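Local coordinates for protein Kiaa0380 (Homo sapiens, PDB 1HTJ) that probably links heterotrimeric G protein signalling to Rho GTPases, as the RGS-like domain of the guanine nucleotide exchange factor PDZ-RhoGEF, at residues Leu60-Cys65 and Ile87-Asn92; Val68-Ser73 and Val120-Gln125; Ala93-Lys98 and Ala186-Pro191. The protein carries 3 engineered substitutions. All blocks are in the same frame, centred on the assembly; numbering follows the deposited sequence.

How the contacts relate
Contacts 1 and 2 share helix 58-69: contact 1 sets its 60-65 turns against the end of helix 76-89, and contact 2 sets its C-terminal end against helix 118-144. Their centres lie about 12 Å apart and they meet directly, with Tyr63 O probably hydrogen-bonded to Gln125 NE2 at 2.9 Å and Phe62 packed on Ala124. Contact 3 is nearer still to contact 1, about 8 Å between centres. Ile87 O and Phe88 O probably accept bonds from Leu95 N and Val97 N, which ties the 93-98 loop to helix 76-89. Contacts 2 and 3 do not touch; their centres are about 19 Å apart.

Contact 1: Leu60-Cys65 and Ile87-Asn92; sequences LLFYLC and IFLEKN
Leu61 O accepts the helical hydrogen bond of Cys65 N at 3.0 Å, and the turn closed this way carries the three residues, Leu61, Phe62 and Cys65, that meet the ring of Phe88. No hydrogen bond crosses between 60-65 and 87-92; the contact is van der Waals, its closest approach Phe62 N to Phe88 CE2 at 3.4 Å. Phe88 lays its ring over the helix backbone itself: Phe62 CA stands above the ring centre, 3.6 Å from the centroid and 13° off the normal, a CH-pi contact. The other face of the ring is covered by Ile87 CG2, so the phenyl group is sandwiched. Phe88 CE2 meets Leu61 CB at 3.8 Å, and Phe88 CE1 lies 4.0 Å from Cys65 SG, which approaches obliquely in a sulfur-aromatic contact. The Phe88 side chain takes this course because its CG stands anti to the carbonyl carbon (chi1 -51°), pointing the ring at the helix. Phe62 answers with its CB over the same face as its CA, 3.6 Å from Phe88 CD2. Its own ring turns aside to meet Phe88 obliquely, with centroids 5.5 Å apart and planes at 59°. Farther along this ring, CE1 touches both methyls of Leu89, CD1 and CD2. The outer parts of Phe62 reach Leu121 and Ala124 of helix 118-144, and Ala195 of helix 186-202 borders Phe88 and Cys65. Shrinking Phe88 to an alanine would probably open a gap over the Phe62 backbone and leave Cys65 SG without its aromatic neighbour. With all five touching residues buried and no polar bond between the segments, helices 58-69 and 76-89 are held together here by contacts of rings, methyls and a thiol, which depend on close fit in the hydrophobic core and not on charge.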
loop_
_atom_site.group_PDB
_atom_site.type_symbol
_atom_site.label_atom_id
_atom_site.label_comp_id
_atom_site.label_asym_id
_atom_site.label_seq_id
_atom_site.Cartn_x
_atom_site.Cartn_y
_atom_site.Cartn_z
ATOM N N LEU A 60 4.307 0.390 3.518
ATOM C CA LEU A 60 3.690 -0.161 2.324
ATOM C C LEU A 60 2.655 0.755 1.710
ATOM O O LEU A 60 2.584 0.868 0.481
ATOM C CB LEU A 60 3.053 -1.519 2.616
ATOM C CG LEU A 60 2.339 -2.168 1.432
ATOM C CD1 LEU A 60 3.305 -2.277 0.251
ATOM C CD2 LEU A 60 1.822 -3.551 1.837
ATOM N N LEU A 61 1.832 1.393 2.542
ATOM C CA LEU A 61 0.822 2.286 1.996
ATOM C C LEU A 61 1.523 3.459 1.336
ATOM O O LEU A 61 1.086 3.954 0.292
ATOM C CB LEU A 61 -0.151 2.777 3.082
ATOM C CG LEU A 61 -1.205 1.759 3.553
ATOM C CD1 LEU A 61 -2.151 2.419 4.562
ATOM C CD2 LEU A 61 -1.998 1.235 2.336
ATOM N N PHE A 62 2.613 3.902 1.946
ATOM C CA PHE A 62 3.381 4.998 1.387
ATOM C C PHE A 62 3.909 4.561 0.015
ATOM O O PHE A 62 3.725 5.246 -1.003
ATOM C CB PHE A 62 4.558 5.340 2.294
ATOM C CG PHE A 62 5.562 6.230 1.639
ATOM C CD1 PHE A 62 5.197 7.515 1.214
ATOM C CD2 PHE A 62 6.853 5.771 1.372
ATOM C CE1 PHE A 62 6.099 8.321 0.531
ATOM C CE2 PHE A 62 7.768 6.576 0.688
ATOM C CZ PHE A 62 7.388 7.854 0.266
ATOM N N TYR A 63 4.557 3.400 0.003
ATOM C CA TYR A 63 5.125 2.846 -1.216
ATOM C C TYR A 63 4.080 2.756 -2.341
ATOM O O TYR A 63 4.347 3.131 -3.492
ATOM C CB TYR A 63 5.693 1.448 -0.927
ATOM C CG TYR A 63 6.319 0.797 -2.125
ATOM C CD1 TYR A 63 7.700 0.785 -2.287
ATOM C CD2 TYR A 63 5.532 0.214 -3.111
ATOM C CE1 TYR A 63 8.284 0.201 -3.409
ATOM C CE2 TYR A 63 6.105 -0.371 -4.240
ATOM C CZ TYR A 63 7.479 -0.376 -4.379
ATOM O OH TYR A 63 8.051 -0.978 -5.473
ATOM N N LEU A 64 2.897 2.253 -1.999
ATOM C CA LEU A 64 1.827 2.099 -2.965
ATOM C C LEU A 64 1.328 3.449 -3.492
ATOM O O LEU A 64 0.908 3.564 -4.655
ATOM C CB LEU A 64 0.668 1.314 -2.338
ATOM C CG LEU A 64 0.932 -0.175 -2.048
ATOM C CD1 LEU A 64 -0.257 -0.793 -1.334
ATOM C CD2 LEU A 64 1.188 -0.910 -3.353
ATOM N N CYS A 65 1.353 4.464 -2.634
ATOM C CA CYS A 65 0.899 5.781 -3.050
ATOM C C CYS A 65 1.954 6.428 -3.942
ATOM O O CYS A 65 1.617 7.037 -4.951
ATOM C CB CYS A 65 0.587 6.651 -1.828
ATOM S SG CYS A 65 -1.018 6.269 -1.035
ATOM N N ILE A 87 0.182 12.828 4.821
ATOM C CA ILE A 87 -0.102 11.538 5.424
ATOM C C ILE A 87 1.123 10.762 5.885
ATOM O O ILE A 87 1.123 10.160 6.973
ATOM C CB ILE A 87 -0.892 10.648 4.454
ATOM C CG1 ILE A 87 -2.288 11.231 4.249
ATOM C CG2 ILE A 87 -0.970 9.218 4.990
ATOM C CD1 ILE A 87 -3.121 10.475 3.271
ATOM N N PHE A 88 2.172 10.795 5.071
ATOM C CA PHE A 88 3.367 10.015 5.366
ATOM C C PHE A 88 4.664 10.715 5.723
ATOM O O PHE A 88 5.451 10.176 6.490
ATOM C CB PHE A 88 3.693 9.100 4.174
ATOM C CG PHE A 88 2.530 8.279 3.690
ATOM C CD1 PHE A 88 1.796 8.681 2.587
ATOM C CD2 PHE A 88 2.187 7.087 4.330
ATOM C CE1 PHE A 88 0.741 7.913 2.123
ATOM C CE2 PHE A 88 1.131 6.311 3.876
ATOM C CZ PHE A 88 0.403 6.722 2.768
ATOM N N LEU A 89 4.897 11.906 5.191
ATOM C CA LEU A 89 6.190 12.522 5.405
ATOM C C LEU A 89 6.381 13.751 6.250
ATOM O O LEU A 89 7.503 14.027 6.675
ATOM C CB LEU A 89 6.833 12.775 4.041
ATOM C CG LEU A 89 6.820 11.581 3.086
ATOM C CD1 LEU A 89 7.287 12.023 1.711
ATOM C CD2 LEU A 89 7.699 10.465 3.644
ATOM N N GLU A 90 5.325 14.504 6.506
ATOM C CA GLU A 90 5.515 15.702 7.294
ATOM C C GLU A 90 5.709 15.383 8.778
ATOM O O GLU A 90 5.350 14.302 9.249
ATOM C CB GLU A 90 4.357 16.675 7.058
ATOM C CG GLU A 90 3.096 16.385 7.814
ATOM C CD GLU A 90 3.020 17.187 9.088
ATOM O OE1 GLU A 90 3.233 18.413 9.009
ATOM O OE2 GLU A 90 2.747 16.603 10.159
ATOM N N LYS A 91 6.315 16.333 9.486
ATOM C CA LYS A 91 6.614 16.222 10.913
ATOM C C LYS A 91 5.680 15.355 11.752
ATOM O O LYS A 91 6.131 14.482 12.495
ATOM C CB LYS A 91 6.663 17.628 11.550
ATOM C CG LYS A 91 8.077 18.137 11.805
ATOM C CD LYS A 91 8.835 17.200 12.759
ATOM C CE LYS A 91 10.339 17.492 12.775
ATOM N NZ LYS A 91 10.654 18.934 13.001
ATOM N N ASN A 92 4.384 15.615 11.649
ATOM C CA ASN A 92 3.408 14.888 12.444
ATOM C C ASN A 92 2.453 14.059 11.610
ATOM O O ASN A 92 1.275 13.959 11.932
ATOM C CB ASN A 92 2.618 15.882 13.291
ATOM C CG ASN A 92 3.513 16.710 14.191
ATOM O OD1 ASN A 92 4.315 16.163 14.952
ATOM N ND2 ASN A 92 3.381 18.037 14.115
#

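Contact 2: Val68-Ser73 and Val120-Gln125; sequences VYQQAS and VLCEAQ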
loop_
_atom_site.group_PDB
_atom_site.type_symbol
_atom_site.label_atom_id
_atom_site.label_comp_id
_atom_site.label_asym_id
_atom_site.label_seq_id
_atom_site.Cartn_x
_atom_site.Cartn_y
_atom_site.Cartn_z
ATOM N N VAL A 68 1.608 5.009 -7.265
ATOM C CA VAL A 68 0.531 5.620 -8.044
ATOM C C VAL A 68 0.954 6.995 -8.554
ATOM O O VAL A 68 0.664 7.358 -9.697
ATOM C CB VAL A 68 -0.747 5.828 -7.212
ATOM C CG1 VAL A 68 -1.787 6.568 -8.042
ATOM C CG2 VAL A 68 -1.287 4.480 -6.736
ATOM N N TYR A 69 1.631 7.755 -7.694
ATOM C CA TYR A 69 2.088 9.096 -8.042
ATOM C C TYR A 69 2.923 9.116 -9.324
ATOM O O TYR A 69 2.697 9.933 -10.211
ATOM C CB TYR A 69 2.927 9.681 -6.909
ATOM C CG TYR A 69 3.470 11.065 -7.208
ATOM C CD1 TYR A 69 2.724 12.206 -6.913
ATOM C CD2 TYR A 69 4.730 11.232 -7.794
ATOM C CE1 TYR A 69 3.216 13.476 -7.186
ATOM C CE2 TYR A 69 5.231 12.500 -8.073
ATOM C CZ TYR A 69 4.467 13.615 -7.764
ATOM O OH TYR A 69 4.952 14.869 -8.025
ATOM N N GLN A 70 3.890 8.211 -9.399
ATOM C CA GLN A 70 4.784 8.118 -10.541
ATOM C C GLN A 70 4.114 7.593 -11.797
ATOM O O GLN A 70 4.795 7.138 -12.708
ATOM C CB GLN A 70 5.959 7.212 -10.198
ATOM C CG GLN A 70 6.781 7.706 -9.036
ATOM C CD GLN A 70 7.837 6.713 -8.634
ATOM O OE1 GLN A 70 7.540 5.546 -8.381
ATOM N NE2 GLN A 70 9.080 7.164 -8.571
ATOM N N GLN A 71 2.791 7.665 -11.856
ATOM C CA GLN A 71 2.056 7.168 -13.013
ATOM C C GLN A 71 0.763 7.952 -13.190
ATOM O O GLN A 71 -0.121 7.552 -13.952
ATOM C CB GLN A 71 1.740 5.682 -12.812
ATOM C CG GLN A 71 2.977 4.794 -12.685
ATOM C CD GLN A 71 2.722 3.504 -11.910
ATOM O OE1 GLN A 71 1.721 2.812 -12.134
ATOM N NE2 GLN A 71 3.638 3.168 -10.996
ATOM N N ALA A 72 0.658 9.072 -12.483
ATOM C CA ALA A 72 -0.537 9.905 -12.546
ATOM C C ALA A 72 -0.377 11.074 -13.515
ATOM O O ALA A 72 0.747 11.458 -13.857
ATOM C CB ALA A 72 -0.871 10.428 -11.149
ATOM N N SER A 73 -1.504 11.635 -13.958
ATOM C CA SER A 73 -1.467 12.776 -14.869
ATOM C C SER A 73 -0.902 13.957 -14.090
ATOM O O SER A 73 -1.392 14.271 -13.006
ATOM C CB SER A 73 -2.873 13.116 -15.386
ATOM O OG SER A 73 -3.743 13.492 -14.331
ATOM N N VAL A 120 12.605 11.828 -6.350
ATOM C CA VAL A 120 12.803 11.759 -4.916
ATOM C C VAL A 120 11.848 10.741 -4.280
ATOM O O VAL A 120 12.239 10.010 -3.374
ATOM C CB VAL A 120 12.614 13.149 -4.265
ATOM C CG1 VAL A 120 13.708 14.084 -4.721
ATOM C CG2 VAL A 120 11.272 13.726 -4.640
ATOM N N LEU A 121 10.606 10.679 -4.753
ATOM C CA LEU A 121 9.668 9.716 -4.189
ATOM C C LEU A 121 10.187 8.307 -4.425
ATOM O O LEU A 121 10.037 7.433 -3.568
ATOM C CB LEU A 121 8.262 9.899 -4.772
ATOM C CG LEU A 121 7.520 11.065 -4.095
ATOM C CD1 LEU A 121 6.119 11.212 -4.634
ATOM C CD2 LEU A 121 7.481 10.826 -2.602
ATOM N N CYS A 122 10.818 8.096 -5.580
ATOM C CA CYS A 122 11.398 6.801 -5.915
ATOM C C CYS A 122 12.516 6.554 -4.901
ATOM O O CYS A 122 12.698 5.441 -4.404
ATOM C CB CYS A 122 11.967 6.839 -7.333
ATOM S SG CYS A 122 12.127 5.227 -8.126
ATOM N N GLU A 123 13.263 7.607 -4.588
ATOM C CA GLU A 123 14.333 7.486 -3.609
ATOM C C GLU A 123 13.718 7.142 -2.252
ATOM O O GLU A 123 14.289 6.375 -1.483
ATOM C CB GLU A 123 15.113 8.802 -3.486
ATOM C CG GLU A 123 16.151 9.051 -4.577
ATOM C CD GLU A 123 16.835 10.407 -4.433
ATOM O OE1 GLU A 123 17.427 10.667 -3.360
ATOM O OE2 GLU A 123 16.778 11.212 -5.396
ATOM N N ALA A 124 12.552 7.726 -1.966
ATOM C CA ALA A 124 11.863 7.493 -0.701
ATOM C C ALA A 124 11.379 6.054 -0.634
ATOM O O ALA A 124 11.515 5.394 0.388
ATOM C CB ALA A 124 10.686 8.463 -0.543
ATOM N N GLN A 125 10.820 5.565 -1.729
ATOM C CA GLN A 125 10.351 4.195 -1.755
ATOM C C GLN A 125 11.472 3.262 -1.301
ATOM O O GLN A 125 11.239 2.355 -0.486
ATOM C CB GLN A 125 9.884 3.808 -3.161
ATOM C CG GLN A 125 8.550 4.405 -3.541
ATOM C CD GLN A 125 8.048 3.906 -4.880
ATOM O OE1 GLN A 125 8.689 4.113 -5.905
ATOM N NE2 GLN A 125 6.899 3.251 -4.880
#
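This is a mixed contact, apolar on one flank and amide-rich on the other, in which the C-terminal end of helix 58-69 meets an early turn of helix 118-144. On the apolar flank Leu121 sets CD1 over one face of the Tyr69 ring, off-centre, 3.8 Å from the centroid and 23° off the normal. The nearest ring carbon is CD2, 3.5 Å from Leu121 CD1, and the leucine side chain lies nearly perpendicular to that of Tyr69. The ring can reach this methyl because Tyr69 CG stands anti to the backbone N (chi1 179°). At the far end of the ring, its OH is hydrogen-bonded to Ala117 N, just before helix 118-144, which helps hold the phenol in place. On the polar flank Gln70, where the chain leaves helical geometry, stretches its side chain across to helix 118-144. Its NE2 makes a hydrogen bond to Arg118 O, and adds a weak, nearly straight one to Cys122 SG at 3.6 Å (165°); the same nitrogen lies 3.2 Å from Cys122 CB. Gln70 OE1 comes to 3.1 Å from Gln125 OE1, two acceptors that do not bond. The two glutamine side chains run antiparallel past one another, with amide planes nearly perpendicular. Gln125 spends its NE2 elsewhere, on Tyr63 O and Glu67 OE1, both of helix 58-69, and this leaves its oxygen facing that of Gln70. Around the pair, Ala66 of helix 58-69 touches Gln125, and Ser77 and Ile84 of helix 76-89 border Tyr69. Val68, on the side away from helix 118-144, packs on helix 186-202, while Val120 turns to helix 101-112, so the contact lies within a cluster of five helices.

Contact 3: Ala93-Lys98 and Ala186-Pro191; sequences APLRVK and ADRSAP. Engineered in segment 186-191: Ala186 (natural residue Glu).
Pro94, Leu95 and Arg188 bury the most surface here, and Pro191 completes the group. Pro94 wedges its ring against the first turns of helix 186-202: CB lies 3.4 Å from Asp187 O, and CG lies 4.0 Å from Pro191 CG, the two prolines crossing obliquely. Arg188 bends at chi2 (-59°) and brings its guanidinium over the loop, where Pro94 O sits above one face, 3.1 Å from the plane and toward its rim. That oxygen is 3.3 Å from NE, but the angle is too poor for a hydrogen bond. The guanidinium is instead held by its neighbour: NH1 donates to Asp187 O at 2.7 Å, from well above the carbonyl plane, and shares a looser charge pairing with Asp187 OD1. Leu95 runs antiparallel to the Arg188 side chain, CD2 near CD, and places CD1 4.1 Å from Pro191 CB. Behind it, Leu61 and Phe88 receive Leu95 into the core. Part surface and part core, the contact packs the loop between helices 76-89 and 101-112 onto the start of helix 186-202 within the all-helical RGS-like domain.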
loop_
_atom_site.group_PDB
_atom_site.type_symbol
_atom_site.label_atom_id
_atom_site.label_comp_id
_atom_site.label_asym_id
_atom_site.label_seq_id
_atom_site.Cartn_x
_atom_site.Cartn_y
_atom_site.Cartn_z
ATOM N N ALA A 93 2.969 13.462 10.544
ATOM C CA ALA A 93 2.159 12.648 9.666
ATOM C C ALA A 93 1.622 11.447 10.444
ATOM O O ALA A 93 2.338 10.841 11.236
ATOM C CB ALA A 93 2.989 12.186 8.489
ATOM N N PRO A 94 0.342 11.102 10.241
ATOM C CA PRO A 94 -0.253 9.955 10.948
ATOM C C PRO A 94 0.355 8.596 10.572
ATOM O O PRO A 94 0.470 7.710 11.415
ATOM C CB PRO A 94 -1.736 10.058 10.594
ATOM C CG PRO A 94 -1.718 10.735 9.250
ATOM C CD PRO A 94 -0.662 11.801 9.418
ATOM N N LEU A 95 0.729 8.434 9.306
ATOM C CA LEU A 95 1.338 7.188 8.832
ATOM C C LEU A 95 2.774 7.501 8.428
ATOM O O LEU A 95 3.230 7.194 7.316
ATOM C CB LEU A 95 0.564 6.642 7.634
ATOM C CG LEU A 95 -0.926 6.394 7.868
ATOM C CD1 LEU A 95 -1.526 5.769 6.600
ATOM C CD2 LEU A 95 -1.124 5.482 9.088
ATOM N N ARG A 96 3.472 8.117 9.368
ATOM C CA ARG A 96 4.841 8.549 9.192
ATOM C C ARG A 96 5.835 7.502 8.740
ATOM O O ARG A 96 5.916 6.406 9.284
ATOM C CB ARG A 96 5.353 9.172 10.483
ATOM C CG ARG A 96 6.729 9.812 10.358
ATOM C CD ARG A 96 6.641 11.112 9.579
ATOM N NE ARG A 96 7.947 11.733 9.387
ATOM C CZ ARG A 96 8.793 12.020 10.372
ATOM N NH1 ARG A 96 8.475 11.742 11.637
ATOM N NH2 ARG A 96 9.966 12.585 10.090
ATOM N N VAL A 97 6.591 7.866 7.722
ATOM C CA VAL A 97 7.643 7.025 7.202
ATOM C C VAL A 97 8.882 7.895 7.380
ATOM O O VAL A 97 8.952 9.010 6.869
ATOM C CB VAL A 97 7.441 6.702 5.713
ATOM C CG1 VAL A 97 8.684 6.035 5.163
ATOM C CG2 VAL A 97 6.240 5.790 5.537
ATOM N N LYS A 98 9.846 7.403 8.137
ATOM C CA LYS A 98 11.040 8.187 8.355
ATOM C C LYS A 98 12.025 8.002 7.197
ATOM O O LYS A 98 12.254 6.882 6.734
ATOM C CB LYS A 98 11.685 7.796 9.688
ATOM C CG LYS A 98 12.785 8.754 10.099
ATOM C CD LYS A 98 13.761 8.134 11.088
ATOM C CE LYS A 98 15.111 8.850 11.003
ATOM N NZ LYS A 98 15.738 8.726 9.637
ATOM N N ALA A 186 -10.203 7.416 14.081
ATOM C CA ALA A 186 -10.326 8.206 12.859
ATOM C C ALA A 186 -9.024 8.775 12.313
ATOM O O ALA A 186 -8.830 8.779 11.101
ATOM C CB ALA A 186 -11.323 9.339 13.069
ATOM N N ASP A 187 -8.140 9.254 13.189
ATOM C CA ASP A 187 -6.890 9.842 12.720
ATOM C C ASP A 187 -5.951 8.785 12.171
ATOM O O ASP A 187 -4.803 9.071 11.810
ATOM C CB ASP A 187 -6.197 10.653 13.827
ATOM C CG ASP A 187 -5.845 9.814 15.053
ATOM O OD1 ASP A 187 -5.931 8.570 15.000
ATOM O OD2 ASP A 187 -5.459 10.401 16.081
ATOM N N ARG A 188 -6.442 7.559 12.100
ATOM C CA ARG A 188 -5.650 6.467 11.566
ATOM C C ARG A 188 -6.361 5.789 10.399
ATOM O O ARG A 188 -5.759 5.565 9.351
ATOM C CB ARG A 188 -5.313 5.461 12.673
ATOM C CG ARG A 188 -4.185 5.954 13.591
ATOM C CD ARG A 188 -2.932 6.199 12.775
ATOM N NE ARG A 188 -1.854 6.808 13.542
ATOM C CZ ARG A 188 -1.836 8.077 13.944
ATOM N NH1 ARG A 188 -2.844 8.898 13.651
ATOM N NH2 ARG A 188 -0.808 8.525 14.653
ATOM N N SER A 189 -7.644 5.492 10.566
ATOM C CA SER A 189 -8.411 4.837 9.517
ATOM C C SER A 189 -8.653 5.713 8.274
ATOM O O SER A 189 -8.671 5.201 7.144
ATOM C CB SER A 189 -9.751 4.362 10.071
ATOM O OG SER A 189 -10.515 5.458 10.521
ATOM N N ALA A 190 -8.844 7.016 8.473
ATOM C CA ALA A 190 -9.089 7.913 7.352
ATOM C C ALA A 190 -7.870 7.929 6.420
ATOM O O ALA A 190 -7.996 7.669 5.223
ATOM C CB ALA A 190 -9.423 9.352 7.856
ATOM N N PRO A 191 -6.676 8.241 6.951
ATOM C CA PRO A 191 -5.520 8.246 6.041
ATOM C C PRO A 191 -5.242 6.878 5.409
ATOM O O PRO A 191 -4.896 6.790 4.229
ATOM C CB PRO A 191 -4.370 8.763 6.920
ATOM C CG PRO A 191 -4.802 8.409 8.326
ATOM C CD PRO A 191 -6.296 8.741 8.283
#